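Local coordinates for protein yeast glycogen phosphorylase (Saccharomyces cerevisiae, PDB 1YGP) that belongs to the carbohydrate phosphorylase family, is built on the GT-B fold and carries pyridoxal-5'-phosphate, at residues 457-460 against 465-468; 596-601 against 840-845; 89-94 against 271-276; 771-776 against 820-825. All blocks are in the same frame, centred on the assembly; numbering follows the deposited sequence.

Interaction 1. Residues 457-460 against 465-468; sequences SIIE and ERQI
Glu460 and Gln467 run side by side and point the same way, with the carboxylate and amide planes just 15° apart. Glu460 OE2 reaches the aliphatic stem of its neighbour, 3.5 Å from Gln467 CG, while OE1 is engaged by Lys414 in a salt bridge. The guanidinium of Arg466 is met at a slant by the CG2 methyl of Ile459, 3.8 Å from Arg466 NH1. Arg466 CD already lies against the methyl, and the bend beyond it (chi3 -75°) brings NH1 there too; NH1 is also held by Glu461 in the turn.

Two backbone bonds join the strands. Glu460 N donates to Gln467 O over 2.8 Å, and Gln467 N returns a bond of 3.0 Å to Glu460 O, which makes the two a hydrogen-bonded pair. Next along, Ile459 and Ile468 form a non-hydrogen-bonded pair on the other face, the one packed against helix 425-445. Ile458 joins in through its CG2, 4.1 Å from Ile468 CG2.

This is a short antiparallel beta hairpin, and strand 414-416 flanks 467-469 to complete a small three-stranded sheet.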
loop_
_atom_site.group_PDB
_atom_site.type_symbol
_atom_site.label_atom_id
_atom_site.label_comp_id
_atom_site.label_asym_id
_atom_site.label_seq_id
_atom_site.Cartn_x
_atom_site.Cartn_y
_atom_site.Cartn_z
ATOM N N SER A 457 10.009 41.593 18.694
ATOM C CA SER A 457 9.087 40.657 19.315
ATOM C C SER A 457 8.711 39.495 18.425
ATOM O O SER A 457 8.591 39.623 17.211
ATOM C CB SER A 457 7.792 41.348 19.723
ATOM O OG SER A 457 6.842 40.531 20.415
ATOM N N ILE A 458 8.478 38.356 19.082
ATOM C CA ILE A 458 8.014 37.161 18.418
ATOM C C ILE A 458 6.555 37.398 18.077
ATOM O O ILE A 458 6.157 36.979 16.994
ATOM C CB ILE A 458 8.174 35.934 19.340
ATOM C CG1 ILE A 458 9.647 35.650 19.589
ATOM C CG2 ILE A 458 7.532 34.717 18.700
ATOM C CD1 ILE A 458 9.878 34.558 20.661
ATOM N N ILE A 459 5.697 38.025 18.884
ATOM C CA ILE A 459 4.322 38.224 18.434
ATOM C C ILE A 459 4.258 39.584 17.757
ATOM O O ILE A 459 4.612 40.605 18.365
ATOM C CB ILE A 459 3.306 38.172 19.610
ATOM C CG1 ILE A 459 2.999 36.750 19.988
ATOM C CG2 ILE A 459 1.960 38.736 19.191
ATOM C CD1 ILE A 459 4.116 35.938 20.652
ATOM N N GLU A 460 3.837 39.566 16.489
ATOM C CA GLU A 460 3.649 40.748 15.662
ATOM C C GLU A 460 2.250 41.244 15.924
ATOM O O GLU A 460 1.277 40.546 15.628
ATOM C CB GLU A 460 3.772 40.421 14.176
ATOM C CG GLU A 460 3.549 41.590 13.227
ATOM C CD GLU A 460 3.826 41.256 11.769
ATOM O OE1 GLU A 460 4.991 41.288 11.378
ATOM O OE2 GLU A 460 2.892 40.973 11.016
ATOM N N GLU A 465 -5.184 40.504 12.836
ATOM C CA GLU A 465 -4.716 39.239 13.320
ATOM C C GLU A 465 -3.258 39.390 13.703
ATOM O O GLU A 465 -2.435 39.919 12.956
ATOM C CB GLU A 465 -4.922 38.188 12.217
ATOM C CG GLU A 465 -6.230 37.392 12.321
ATOM C CD GLU A 465 -6.276 36.306 13.419
ATOM O OE1 GLU A 465 -6.583 36.616 14.577
ATOM O OE2 GLU A 465 -6.015 35.135 13.110
ATOM N N ARG A 466 -2.983 39.057 14.950
ATOM C CA ARG A 466 -1.615 39.047 15.409
ATOM C C ARG A 466 -0.934 37.818 14.848
ATOM O O ARG A 466 -1.520 36.727 14.826
ATOM C CB ARG A 466 -1.526 38.984 16.927
ATOM C CG ARG A 466 -2.024 40.249 17.582
ATOM C CD ARG A 466 -1.486 40.348 18.986
ATOM N NE ARG A 466 -2.128 39.469 19.942
ATOM C CZ ARG A 466 -1.679 39.361 21.201
ATOM N NH1 ARG A 466 -0.618 40.046 21.653
ATOM N NH2 ARG A 466 -2.319 38.567 22.052
ATOM N N GLN A 467 0.317 37.960 14.449
ATOM C CA GLN A 467 1.057 36.824 13.940
ATOM C C GLN A 467 2.101 36.419 14.977
ATOM O O GLN A 467 2.530 37.195 15.843
ATOM C CB GLN A 467 1.818 37.145 12.672
ATOM C CG GLN A 467 1.115 37.999 11.658
ATOM C CD GLN A 467 -0.092 37.324 11.052
ATOM O OE1 GLN A 467 -1.154 37.257 11.661
ATOM N NE2 GLN A 467 0.022 36.794 9.839
ATOM N N ILE A 468 2.514 35.167 14.848
ATOM C CA ILE A 468 3.593 34.612 15.621
ATOM C C ILE A 468 4.683 34.538 14.562
ATOM O O ILE A 468 4.521 33.883 13.517
ATOM C CB ILE A 468 3.248 33.219 16.111
ATOM C CG1 ILE A 468 1.924 33.205 16.839
ATOM C CG2 ILE A 468 4.421 32.743 16.973
ATOM C CD1 ILE A 468 1.550 31.811 17.346
#

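Interaction 2. Residues 596-601 against 840-845; sequences YLDDTL and NQRSEW
Arg842 takes hold of the backbone carbonyl of Asp598 with the outer end of its guanidinium. The main bond runs from Arg842 NH2 to Asp598 O, 2.9 Å long, with the donor in the carbonyl plane and an N-H...O angle of 142°. NH1 adds a weak bond to the same oxygen, so one acceptor sits in the fork of two nitrogens. The same NH1 also makes a long salt bridge, 3.4 Å, to Asp598 OD1, with the carboxylate turned 79° from the guanidinium plane. Two successive bends in the arginine chain swing the group round to this position, and its third nitrogen, NE, is anchored on Phe838 O. Phe838 adds a cation-pi contact.

Asp599 brings a second negative charge nearby, its OD1 4.3 Å from Arg842 NH2. That is beyond a salt bridge, and the oxygen bonds to His839 instead.

Farther out the contact turns apolar. Leu601 CD1 comes within 4.0 Å of Trp845 CZ2, the leucine and tryptophan side chains crossing at about a right angle. Trp845 also meets Phe838 edge-to-face.

Leu601 opens strand 601-606, an inner strand of the six-stranded parallel sheet, and its backbone bonds to Arg648 and Val650. Across the contact, Gln841 marks the break between helices 820-840 and 842-856, whose first turn carries Arg842 and Trp845, while helix 562-584 touches Asp598 and Arg842.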
loop_
_atom_site.group_PDB
_atom_site.type_symbol
_atom_site.label_atom_id
_atom_site.label_comp_id
_atom_site.label_asym_id
_atom_site.label_seq_id
_atom_site.Cartn_x
_atom_site.Cartn_y
_atom_site.Cartn_z
ATOM N N TYR A 596 26.688 16.992 -36.303
ATOM C CA TYR A 596 27.004 18.372 -35.936
ATOM C C TYR A 596 26.899 18.662 -34.435
ATOM O O TYR A 596 27.221 19.765 -33.982
ATOM N N LEU A 597 26.541 17.665 -33.619
ATOM C CA LEU A 597 26.451 17.759 -32.164
ATOM C C LEU A 597 27.670 18.347 -31.444
ATOM O O LEU A 597 27.503 19.180 -30.559
ATOM C CB LEU A 597 26.175 16.380 -31.654
ATOM C CG LEU A 597 25.470 16.200 -30.358
ATOM C CD1 LEU A 597 24.081 16.784 -30.473
ATOM C CD2 LEU A 597 25.377 14.718 -30.043
ATOM N N ASP A 598 28.917 18.002 -31.811
ATOM C CA ASP A 598 30.104 18.583 -31.173
ATOM C C ASP A 598 30.207 20.082 -31.401
ATOM O O ASP A 598 30.929 20.768 -30.686
ATOM C CB ASP A 598 31.405 17.953 -31.691
ATOM C CG ASP A 598 32.640 18.178 -30.803
ATOM O OD1 ASP A 598 32.491 18.338 -29.590
ATOM O OD2 ASP A 598 33.763 18.185 -31.317
ATOM N N ASP A 599 29.506 20.633 -32.388
ATOM C CA ASP A 599 29.524 22.054 -32.603
ATOM C C ASP A 599 28.165 22.615 -32.185
ATOM O O ASP A 599 27.865 23.785 -32.457
ATOM C CB ASP A 599 29.839 22.279 -34.079
ATOM C CG ASP A 599 30.031 23.737 -34.489
ATOM O OD1 ASP A 599 30.921 24.410 -33.956
ATOM O OD2 ASP A 599 29.266 24.197 -35.341
ATOM N N THR A 600 27.327 21.857 -31.481
ATOM C CA THR A 600 26.048 22.370 -31.034
ATOM C C THR A 600 26.201 22.770 -29.570
ATOM O O THR A 600 26.487 21.914 -28.729
ATOM C CB THR A 600 24.965 21.302 -31.149
ATOM O OG1 THR A 600 24.957 20.781 -32.471
ATOM C CG2 THR A 600 23.613 21.899 -30.859
ATOM N N LEU A 601 26.042 24.045 -29.206
ATOM C CA LEU A 601 26.151 24.435 -27.806
ATOM C C LEU A 601 24.829 24.097 -27.140
ATOM O O LEU A 601 23.744 24.490 -27.592
ATOM C CB LEU A 601 26.391 25.939 -27.616
ATOM C CG LEU A 601 26.481 26.493 -26.191
ATOM C CD1 LEU A 601 27.900 26.434 -25.665
ATOM C CD2 LEU A 601 26.073 27.950 -26.202
ATOM N N ASN A 840 34.398 28.863 -31.954
ATOM C CA ASN A 840 35.590 29.222 -32.674
ATOM C C ASN A 840 36.858 28.983 -31.915
ATOM O O ASN A 840 37.905 28.843 -32.547
ATOM C CB ASN A 840 35.540 30.669 -33.066
ATOM C CG ASN A 840 34.312 30.989 -33.897
ATOM O OD1 ASN A 840 33.799 30.194 -34.685
ATOM N ND2 ASN A 840 33.766 32.183 -33.714
ATOM N N GLN A 841 36.866 28.960 -30.589
ATOM C CA GLN A 841 38.108 28.659 -29.904
ATOM C C GLN A 841 37.934 27.744 -28.701
ATOM O O GLN A 841 38.270 28.013 -27.540
ATOM C CB GLN A 841 38.809 29.981 -29.522
ATOM C CG GLN A 841 38.062 31.147 -28.911
ATOM C CD GLN A 841 38.945 32.391 -28.794
ATOM O OE1 GLN A 841 40.147 32.382 -29.051
ATOM N NE2 GLN A 841 38.425 33.543 -28.396
ATOM N N ARG A 842 37.486 26.549 -29.083
ATOM C CA ARG A 842 37.218 25.471 -28.164
ATOM C C ARG A 842 38.395 25.109 -27.270
ATOM O O ARG A 842 38.140 24.726 -26.129
ATOM C CB ARG A 842 36.779 24.279 -28.963
ATOM C CG ARG A 842 36.243 23.110 -28.159
ATOM C CD ARG A 842 34.903 23.374 -27.472
ATOM N NE ARG A 842 33.853 23.690 -28.424
ATOM C CZ ARG A 842 33.288 22.769 -29.207
ATOM N NH1 ARG A 842 33.632 21.467 -29.167
ATOM N NH2 ARG A 842 32.383 23.202 -30.080
ATOM N N SER A 843 39.681 25.203 -27.637
ATOM C CA SER A 843 40.751 24.929 -26.671
ATOM C C SER A 843 40.750 25.869 -25.474
ATOM O O SER A 843 41.101 25.461 -24.368
ATOM C CB SER A 843 42.099 25.009 -27.347
ATOM O OG SER A 843 42.154 23.953 -28.299
ATOM N N GLU A 844 40.303 27.110 -25.682
ATOM C CA GLU A 844 40.139 28.075 -24.610
ATOM C C GLU A 844 38.911 27.649 -23.791
ATOM O O GLU A 844 38.968 27.617 -22.565
ATOM C CB GLU A 844 39.925 29.452 -25.215
ATOM N N TRP A 845 37.809 27.234 -24.432
ATOM C CA TRP A 845 36.606 26.744 -23.765
ATOM C C TRP A 845 36.888 25.544 -22.852
ATOM O O TRP A 845 36.482 25.482 -21.685
ATOM C CB TRP A 845 35.589 26.343 -24.818
ATOM C CG TRP A 845 34.220 26.078 -24.231
ATOM C CD1 TRP A 845 33.859 24.813 -23.867
ATOM C CD2 TRP A 845 33.233 27.007 -24.009
ATOM N NE1 TRP A 845 32.642 24.931 -23.411
ATOM C CE2 TRP A 845 32.223 26.205 -23.472
ATOM C CE3 TRP A 845 33.020 28.372 -24.162
ATOM C CZ2 TRP A 845 30.993 26.742 -23.088
ATOM C CZ3 TRP A 845 31.795 28.922 -23.779
ATOM C CH2 TRP A 845 30.788 28.114 -23.248
#

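Interaction 3. Residues 89-94 against 271-276; sequences QKFTTR and TSNVNN
Lys90 extends from its helix toward Asn273, and the two side chains cross at about a right angle. Its CG stands opposite the backbone N (chi1 166°), and a turn farther out at chi3 carries the ammonium to the amide, Lys90 NZ lying 2.9 Å from the atom modelled as Asn273 ND2. That amide is probably turned over in the model; with it turned back, the approach may be a hydrogen bond.

Phe91 follows, and its ring presents the far edge to the opposite segment. CE2 and CZ do the touching: CZ faces the Asn273 amide, whose plane is inclined 53° to the ring, and CE2 faces the Asn275 amide, inclined 41°. The Asn275 amide puts one end in the plane of the ring, at its rim; the Asn273 amide also comes to the edge, and neither lies over a face. At the last helical turn Arg94 folds back over Lys90, whose CD lies 3.9 Å above the centre of the guanidinium plane.

These residues close the long helix 65-94. A little earlier on it, Thr87 and Gln88 use their side chains to bond the backbone N and O of Val274. Strand 274-284 lies between 255-267 and 184-189 in the nine-stranded sheet, and Phe91 also packs on Pro183, on Arg98 of strand 98-102 and on Val878 near the chain's C-terminus.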
loop_
_atom_site.group_PDB
_atom_site.type_symbol
_atom_site.label_atom_id
_atom_site.label_comp_id
_atom_site.label_asym_id
_atom_site.label_seq_id
_atom_site.Cartn_x
_atom_site.Cartn_y
_atom_site.Cartn_z
ATOM N N GLN A 89 23.602 -0.315 16.611
ATOM C CA GLN A 89 24.009 -0.929 17.851
ATOM C C GLN A 89 25.293 -0.267 18.266
ATOM O O GLN A 89 25.411 -0.007 19.460
ATOM C CB GLN A 89 24.258 -2.396 17.676
ATOM C CG GLN A 89 24.700 -3.130 18.905
ATOM C CD GLN A 89 23.724 -3.034 20.060
ATOM O OE1 GLN A 89 22.685 -3.683 20.094
ATOM N NE2 GLN A 89 24.041 -2.243 21.062
ATOM N N LYS A 90 26.243 0.063 17.378
ATOM C CA LYS A 90 27.486 0.723 17.773
ATOM C C LYS A 90 27.134 2.014 18.499
ATOM O O LYS A 90 27.521 2.194 19.649
ATOM C CB LYS A 90 28.338 1.010 16.537
ATOM C CG LYS A 90 29.510 1.975 16.735
ATOM C CD LYS A 90 30.448 1.943 15.535
ATOM C CE LYS A 90 29.706 2.332 14.257
ATOM N NZ LYS A 90 30.475 2.045 13.052
ATOM N N PHE A 91 26.299 2.871 17.924
ATOM C CA PHE A 91 25.931 4.123 18.550
ATOM C C PHE A 91 25.245 3.872 19.882
ATOM O O PHE A 91 25.633 4.532 20.843
ATOM C CB PHE A 91 25.041 4.898 17.601
ATOM C CG PHE A 91 25.712 5.194 16.252
ATOM C CD1 PHE A 91 27.104 5.207 16.098
ATOM C CD2 PHE A 91 24.912 5.495 15.149
ATOM C CE1 PHE A 91 27.666 5.517 14.864
ATOM C CE2 PHE A 91 25.494 5.806 13.919
ATOM C CZ PHE A 91 26.868 5.817 13.773
ATOM N N THR A 92 24.335 2.901 20.026
ATOM C CA THR A 92 23.748 2.565 21.315
ATOM C C THR A 92 24.829 2.162 22.327
ATOM O O THR A 92 24.890 2.687 23.445
ATOM C CB THR A 92 22.740 1.426 21.114
ATOM O OG1 THR A 92 21.761 1.895 20.198
ATOM C CG2 THR A 92 22.023 1.035 22.399
ATOM N N THR A 93 25.736 1.280 21.942
ATOM C CA THR A 93 26.812 0.843 22.800
ATOM C C THR A 93 27.783 1.967 23.100
ATOM O O THR A 93 28.320 1.997 24.204
ATOM C CB THR A 93 27.498 -0.338 22.094
ATOM O OG1 THR A 93 26.604 -1.437 22.281
ATOM C CG2 THR A 93 28.898 -0.642 22.576
ATOM N N ARG A 94 28.026 2.899 22.180
ATOM C CA ARG A 94 29.021 3.918 22.417
ATOM C C ARG A 94 28.461 5.255 22.849
ATOM O O ARG A 94 29.221 6.156 23.178
ATOM C CB ARG A 94 29.877 4.136 21.175
ATOM C CG ARG A 94 30.772 2.961 20.793
ATOM C CD ARG A 94 31.844 3.491 19.837
ATOM N NE ARG A 94 32.573 2.448 19.115
ATOM C CZ ARG A 94 33.394 2.734 18.088
ATOM N NH1 ARG A 94 33.599 3.993 17.671
ATOM N NH2 ARG A 94 33.991 1.742 17.426
ATOM N N THR A 271 32.407 3.464 3.817
ATOM C CA THR A 271 32.181 3.131 5.206
ATOM C C THR A 271 31.311 1.893 5.186
ATOM O O THR A 271 30.813 1.477 4.138
ATOM C CB THR A 271 31.402 4.228 5.923
ATOM O OG1 THR A 271 31.155 5.304 5.007
ATOM C CG2 THR A 271 32.142 4.640 7.168
ATOM N N SER A 272 31.132 1.251 6.322
ATOM C CA SER A 272 30.084 0.259 6.409
ATOM C C SER A 272 29.073 0.818 7.412
ATOM O O SER A 272 28.279 0.106 8.033
ATOM C CB SER A 272 30.713 -0.996 6.886
ATOM O OG SER A 272 31.412 -0.636 8.077
ATOM N N ASN A 273 29.112 2.141 7.578
ATOM C CA ASN A 273 28.323 2.850 8.570
ATOM C C ASN A 273 27.104 3.156 7.725
ATOM O O ASN A 273 27.254 3.607 6.579
ATOM C CB ASN A 273 29.103 4.106 8.989
ATOM C CG ASN A 273 28.834 4.741 10.356
ATOM O OD1 ASN A 273 28.051 5.692 10.480
ATOM N ND2 ASN A 273 29.525 4.287 11.410
ATOM N N VAL A 274 25.935 2.721 8.187
ATOM C CA VAL A 274 24.707 3.006 7.482
ATOM C C VAL A 274 23.843 3.708 8.500
ATOM O O VAL A 274 23.538 3.200 9.584
ATOM C CB VAL A 274 24.000 1.730 6.983
ATOM C CG1 VAL A 274 22.704 2.070 6.282
ATOM C CG2 VAL A 274 24.889 1.021 5.998
ATOM N N ASN A 275 23.513 4.935 8.135
ATOM C CA ASN A 275 22.697 5.769 8.966
ATOM C C ASN A 275 21.248 5.738 8.558
ATOM O O ASN A 275 20.904 5.057 7.597
ATOM C CB ASN A 275 23.261 7.169 8.928
ATOM C CG ASN A 275 24.311 7.326 10.015
ATOM O OD1 ASN A 275 25.198 8.159 9.911
ATOM N ND2 ASN A 275 24.304 6.587 11.117
ATOM N N ASN A 276 20.341 6.450 9.203
ATOM C CA ASN A 276 18.936 6.241 8.963
ATOM C C ASN A 276 18.121 7.501 8.743
ATOM O O ASN A 276 18.434 8.584 9.271
ATOM C CB ASN A 276 18.424 5.462 10.145
ATOM C CG ASN A 276 16.953 5.119 10.055
ATOM O OD1 ASN A 276 16.143 5.586 10.846
ATOM N ND2 ASN A 276 16.533 4.324 9.090
#

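Interaction 4. Residues 771-776 against 820-825; sequences YNHQYH and VSDDFE
His773 and Asp822 meet head on, the imidazole and the carboxylate coming from opposite directions. Asp822 OD2 lies in the plane of the imidazole at its CE1 corner, 3.0 Å from His773 CE1 and between the two nitrogens, with ND1 and NE2 each 3.9 Å from it; at this resolution the short distance should not be leaned on. The carboxylate stands almost upright to the ring, its plane turned by 84°. A second polar neighbour is looser, with His773 NE2 3.7 Å from Ser821 OG.

The hydrogen bonds that position these groups come from outside the two segments. His773 ND1 binds Leu769 O, one turn back in its own helix, which helps to set the rotation of the ring and leaves CE1 turned to the aspartate. Ser821 OG binds Asp816, whose other carboxylate oxygen receives Val820 N at the start of the second helix. With Asp816 also touching the imidazole, the two acids would probably stabilise a positive charge on it.

Packing is slight. The two segments bury only about 96 Å² between them, and the nearest backbones, at His773 and Asp822, keep their CA atoms 9.9 Å apart.

The contact is a side-chain bridge between two helices: the last turns of 763-775 reach the first turn of 820-840. It joins two of the helices that follow the last strand of the six-stranded parallel sheet in this GT-B protein.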
loop_
_atom_site.group_PDB
_atom_site.type_symbol
_atom_site.label_atom_id
_atom_site.label_comp_id
_atom_site.label_asym_id
_atom_site.label_seq_id
_atom_site.Cartn_x
_atom_site.Cartn_y
_atom_site.Cartn_z
ATOM N N TYR A 771 13.277 52.035 -8.865
ATOM C CA TYR A 771 12.643 53.356 -8.695
ATOM C C TYR A 771 12.473 54.138 -9.998
ATOM O O TYR A 771 11.373 54.576 -10.345
ATOM C CB TYR A 771 13.458 54.215 -7.706
ATOM C CG TYR A 771 13.049 55.687 -7.661
ATOM C CD1 TYR A 771 11.984 56.102 -6.847
ATOM C CD2 TYR A 771 13.722 56.630 -8.457
ATOM C CE1 TYR A 771 11.591 57.449 -6.828
ATOM C CE2 TYR A 771 13.332 57.971 -8.442
ATOM C CZ TYR A 771 12.271 58.366 -7.629
ATOM O OH TYR A 771 11.893 59.688 -7.614
ATOM N N ASN A 772 13.553 54.325 -10.741
ATOM C CA ASN A 772 13.500 55.027 -12.006
ATOM C C ASN A 772 12.485 54.420 -12.957
ATOM O O ASN A 772 11.931 55.111 -13.812
ATOM C CB ASN A 772 14.844 55.009 -12.703
ATOM C CG ASN A 772 15.885 55.827 -11.969
ATOM O OD1 ASN A 772 15.562 56.817 -11.316
ATOM N ND2 ASN A 772 17.164 55.459 -11.998
ATOM N N HIS A 773 12.159 53.130 -12.831
ATOM C CA HIS A 773 11.202 52.516 -13.728
ATOM C C HIS A 773 9.836 53.117 -13.584
ATOM O O HIS A 773 9.123 53.222 -14.584
ATOM C CB HIS A 773 11.032 51.057 -13.468
ATOM C CG HIS A 773 11.831 50.218 -14.417
ATOM N ND1 HIS A 773 12.992 49.638 -14.174
ATOM C CD2 HIS A 773 11.441 49.903 -15.692
ATOM C CE1 HIS A 773 13.327 48.977 -15.246
ATOM N NE2 HIS A 773 12.395 49.138 -16.156
ATOM N N GLN A 774 9.486 53.488 -12.352
ATOM C CA GLN A 774 8.146 53.979 -12.108
ATOM C C GLN A 774 8.110 55.485 -12.082
ATOM O O GLN A 774 7.437 56.100 -12.900
ATOM C CB GLN A 774 7.605 53.451 -10.767
ATOM N N TYR A 775 8.889 56.108 -11.200
ATOM C CA TYR A 775 8.812 57.545 -11.011
ATOM C C TYR A 775 9.839 58.358 -11.805
ATOM O O TYR A 775 10.256 59.421 -11.342
ATOM C CB TYR A 775 8.943 57.834 -9.502
ATOM N N HIS A 776 10.266 57.887 -12.982
ATOM C CA HIS A 776 11.159 58.591 -13.905
ATOM C C HIS A 776 11.492 57.704 -15.127
ATOM O O HIS A 776 12.661 57.594 -15.536
ATOM C CB HIS A 776 12.501 58.986 -13.223
ATOM N N VAL A 820 14.191 43.018 -16.451
ATOM C CA VAL A 820 14.469 42.370 -17.731
ATOM C C VAL A 820 15.037 43.385 -18.734
ATOM O O VAL A 820 16.062 43.131 -19.371
ATOM C CB VAL A 820 13.176 41.718 -18.306
ATOM C CG1 VAL A 820 13.368 41.202 -19.736
ATOM C CG2 VAL A 820 12.835 40.510 -17.439
ATOM N N SER A 821 14.418 44.567 -18.835
ATOM C CA SER A 821 14.845 45.605 -19.757
ATOM C C SER A 821 16.294 46.017 -19.540
ATOM O O SER A 821 17.085 46.153 -20.486
ATOM C CB SER A 821 13.983 46.851 -19.599
ATOM O OG SER A 821 12.770 46.680 -18.853
ATOM N N ASP A 822 16.626 46.099 -18.245
ATOM C CA ASP A 822 17.929 46.607 -17.838
ATOM C C ASP A 822 19.054 45.673 -18.229
ATOM O O ASP A 822 20.082 46.079 -18.793
ATOM C CB ASP A 822 17.936 46.828 -16.331
ATOM C CG ASP A 822 16.782 47.739 -15.917
ATOM O OD1 ASP A 822 16.893 48.961 -16.042
ATOM O OD2 ASP A 822 15.757 47.216 -15.490
ATOM N N ASP A 823 18.799 44.384 -18.006
ATOM C CA ASP A 823 19.818 43.406 -18.294
ATOM C C ASP A 823 19.772 42.871 -19.711
ATOM O O ASP A 823 20.746 42.223 -20.114
ATOM C CB ASP A 823 19.695 42.273 -17.258
ATOM C CG ASP A 823 19.935 42.708 -15.816
ATOM O OD1 ASP A 823 20.467 43.788 -15.555
ATOM O OD2 ASP A 823 19.604 41.951 -14.923
ATOM N N PHE A 824 18.759 43.184 -20.529
ATOM C CA PHE A 824 18.629 42.544 -21.836
ATOM C C PHE A 824 19.841 42.683 -22.743
ATOM O O PHE A 824 20.387 41.686 -23.231
ATOM C CB PHE A 824 17.405 43.071 -22.598
ATOM C CG PHE A 824 16.978 42.087 -23.688
ATOM C CD1 PHE A 824 16.621 40.775 -23.342
ATOM C CD2 PHE A 824 16.976 42.471 -25.035
ATOM C CE1 PHE A 824 16.275 39.853 -24.341
ATOM C CE2 PHE A 824 16.625 41.534 -26.018
ATOM C CZ PHE A 824 16.277 40.223 -25.681
ATOM N N GLU A 825 20.337 43.906 -22.913
ATOM C CA GLU A 825 21.476 44.132 -23.779
ATOM C C GLU A 825 22.769 43.485 -23.313
ATOM O O GLU A 825 23.519 42.943 -24.125
ATOM C CB GLU A 825 21.647 45.637 -23.940
ATOM C CG GLU A 825 20.882 46.171 -25.158
ATOM C CD GLU A 825 21.303 45.481 -26.456
ATOM O OE1 GLU A 825 22.484 45.554 -26.821
ATOM O OE2 GLU A 825 20.452 44.856 -27.092
#

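In the fold
Interaction 3 comes first along the chain and interaction 1 follows. Interaction 2 then spans the later part, with interaction 4 nested inside its loop. None touches another. Interaction 3 involves the nine-stranded sheet and interaction 2 the six-stranded parallel sheet; these two sheets fit the two halves of a GT-B fold. Interactions 2 and 4 come nearest, about 15 Å between nearest atoms, and are tied through helix 820-840 and the helix 842-856 that follows it. Interactions 1 and 2, like 3 and 4, have centres about 57 Å apart, on opposite sides of the chain's centre. Lys607, just after strand 601-606, lines the pyridoxal-5'-phosphate pocket, whereas none of the four contacts includes a residue of that pocket.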